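Local coordinates for protein octaprenyl-diphosphate synthase (Bacteroides thetaiotaomicron, PDB 3RMG) that probably acts as a magnesium-dependent prenyltransferase of the FPP/GGPP synthase family, joining isoprenoid diphosphates into longer chains, at residues Leu54-Ala59 with Ala68-Ala73. Numbering follows the deposited sequence.
Sequences LVLLVA and ATLHAA
Thr69 opens the contact from the 68-73 side by laying its methyl against helix 50-62, alongside Val55, the two side chains pointing past each other. Thr69 CG2 lies 3.7 Å from Val55 CG1 and 3.9 Å from Ala59 CB. Val55 and Ala59 are one helical turn apart, so the methyl bridges successive turns of the facing helix. Leu56 CD2 is more loosely placed, 4.2 Å from Thr69 CG2. The threonine torsion sorts its two branches: chi1 of -54° sets OG1 beside the backbone N and leaves CG2 anti to it, facing the 54-59 segment. The hydroxyl is hydrogen-bonded to Ser188 OG and to Thr66 N, so this buried polar atom is satisfied at the edge of a hydrocarbon interface.

Leu70 comes next. Its CB points away from the partner helix, yet the branch returns at one flank and sets Leu70 CD2 4.1 Å from Leu56 CD2. The two leucines meet methyl to methyl. Leu17 and Leu23 of helix 14-23 lie on Leu56 and Leu70 respectively and cover this flank.

The pair is a helical hairpin in the all-alpha isoprenoid synthase fold. Helices 50-62 and 67-90 follow each other in the chain and run roughly antiparallel. The segment axes make an angle of 149° and approach to 9.9 Å at their closest. No hydrogen bond joins the two segments; the contact is apolar.

Ala73 ends the row, one turn beyond Thr69. Ala73 CB sits against both branches of Val55, at 3.9 Å from Val55 CG1 and 4.0 Å from Val55 CG2. The small side chain is consistent with the close approach of the backbones here, where Val55 CA is 6.2 Å from Ala73 CA. With CG1 anti to the backbone N (chi1 174°), Val55 places that methyl where it meets both Thr69 and Ala73. Helix 174-188 also packs on Val55, through Cys181 and Ala185.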
loop_
_atom_site.group_PDB
_atom_site.type_symbol
_atom_site.label_atom_id
_atom_site.label_comp_id
_atom_site.label_asym_id
_atom_site.label_seq_id
_atom_site.Cartn_x
_atom_site.Cartn_y
_atom_site.Cartn_z
ATOM N N LEU A 54 -17.102 16.687 3.781
ATOM C CA LEU A 54 -17.653 16.592 2.436
ATOM C C LEU A 54 -18.416 15.267 2.224
ATOM O O LEU A 54 -19.509 15.255 1.664
ATOM C CB LEU A 54 -16.548 16.727 1.390
ATOM C CG LEU A 54 -17.013 16.842 -0.055
ATOM C CD1 LEU A 54 -17.995 18.000 -0.164
ATOM C CD2 LEU A 54 -15.837 17.032 -1.008
ATOM N N VAL A 55 -17.827 14.152 2.645
ATOM C CA VAL A 55 -18.465 12.860 2.446
ATOM C C VAL A 55 -19.838 12.848 3.117
ATOM O O VAL A 55 -20.822 12.413 2.523
ATOM C CB VAL A 55 -17.618 11.708 3.035
ATOM C CG1 VAL A 55 -18.397 10.383 2.938
ATOM C CG2 VAL A 55 -16.251 11.612 2.331
ATOM N N LEU A 56 -19.892 13.338 4.355
ATOM C CA LEU A 56 -21.128 13.347 5.120
ATOM C C LEU A 56 -22.160 14.270 4.493
ATOM O O LEU A 56 -23.315 13.863 4.297
ATOM C CB LEU A 56 -20.870 13.709 6.591
ATOM C CG LEU A 56 -19.835 12.791 7.255
ATOM C CD1 LEU A 56 -19.542 13.200 8.669
ATOM C CD2 LEU A 56 -20.294 11.342 7.207
ATOM N N LEU A 57 -21.767 15.503 4.167
ATOM C CA LEU A 57 -22.743 16.426 3.570
ATOM C C LEU A 57 -23.322 15.881 2.263
ATOM O O LEU A 57 -24.541 15.913 2.068
ATOM C CB LEU A 57 -22.179 17.838 3.382
ATOM C CG LEU A 57 -21.832 18.660 4.632
ATOM C CD1 LEU A 57 -21.100 19.898 4.262
ATOM C CD2 LEU A 57 -23.063 19.013 5.453
ATOM N N VAL A 58 -22.470 15.375 1.367
ATOM C CA VAL A 58 -22.958 14.862 0.064
ATOM C C VAL A 58 -23.953 13.720 0.249
ATOM O O VAL A 58 -24.961 13.653 -0.440
ATOM C CB VAL A 58 -21.789 14.388 -0.863
ATOM C CG1 VAL A 58 -22.311 13.518 -2.036
ATOM C CG2 VAL A 58 -21.053 15.562 -1.391
ATOM N N ALA A 59 -23.663 12.813 1.171
ATOM C CA ALA A 59 -24.568 11.686 1.411
ATOM C C ALA A 59 -25.917 12.197 1.900
ATOM O O ALA A 59 -26.980 11.708 1.482
ATOM C CB ALA A 59 -23.964 10.688 2.408
ATOM N N ALA A 68 -21.751 2.290 5.668
ATOM C CA ALA A 68 -20.951 2.319 4.432
ATOM C C ALA A 68 -20.361 3.708 4.149
ATOM O O ALA A 68 -19.235 3.820 3.666
ATOM C CB ALA A 68 -21.784 1.836 3.231
ATOM N N THR A 69 -21.125 4.761 4.450
ATOM C CA THR A 69 -20.655 6.131 4.252
ATOM C C THR A 69 -19.465 6.388 5.145
ATOM O O THR A 69 -18.449 6.911 4.703
ATOM C CB THR A 69 -21.743 7.161 4.615
ATOM O OG1 THR A 69 -22.941 6.873 3.892
ATOM C CG2 THR A 69 -21.292 8.559 4.273
ATOM N N LEU A 70 -19.594 6.016 6.414
ATOM C CA LEU A 70 -18.487 6.138 7.358
ATOM C C LEU A 70 -17.255 5.339 6.942
ATOM O O LEU A 70 -16.140 5.857 7.034
ATOM C CB LEU A 70 -18.921 5.744 8.772
ATOM C CG LEU A 70 -20.195 6.463 9.220
ATOM C CD1 LEU A 70 -20.755 5.829 10.493
ATOM C CD2 LEU A 70 -19.918 7.942 9.404
ATOM N N HIS A 71 -17.429 4.092 6.494
ATOM C CA HIS A 71 -16.254 3.304 6.073
ATOM C C HIS A 71 -15.592 3.913 4.829
ATOM O O HIS A 71 -14.363 4.009 4.746
ATOM C CB HIS A 71 -16.588 1.823 5.863
ATOM C CG HIS A 71 -16.693 1.050 7.141
ATOM N ND1 HIS A 71 -15.621 0.877 7.992
ATOM C CD2 HIS A 71 -17.746 0.424 7.726
ATOM C CE1 HIS A 71 -16.010 0.174 9.044
ATOM N NE2 HIS A 71 -17.291 -0.118 8.904
ATOM N N ALA A 72 -16.405 4.356 3.877
ATOM C CA ALA A 72 -15.876 5.090 2.729
ATOM C C ALA A 72 -14.990 6.247 3.183
ATOM O O ALA A 72 -13.845 6.375 2.756
ATOM C CB ALA A 72 -16.993 5.598 1.862
ATOM N N ALA A 73 -15.523 7.080 4.065
ATOM C CA ALA A 73 -14.806 8.260 4.516
ATOM C C ALA A 73 -13.497 7.889 5.207
ATOM O O ALA A 73 -12.453 8.483 4.944
ATOM C CB ALA A 73 -15.693 9.104 5.429
#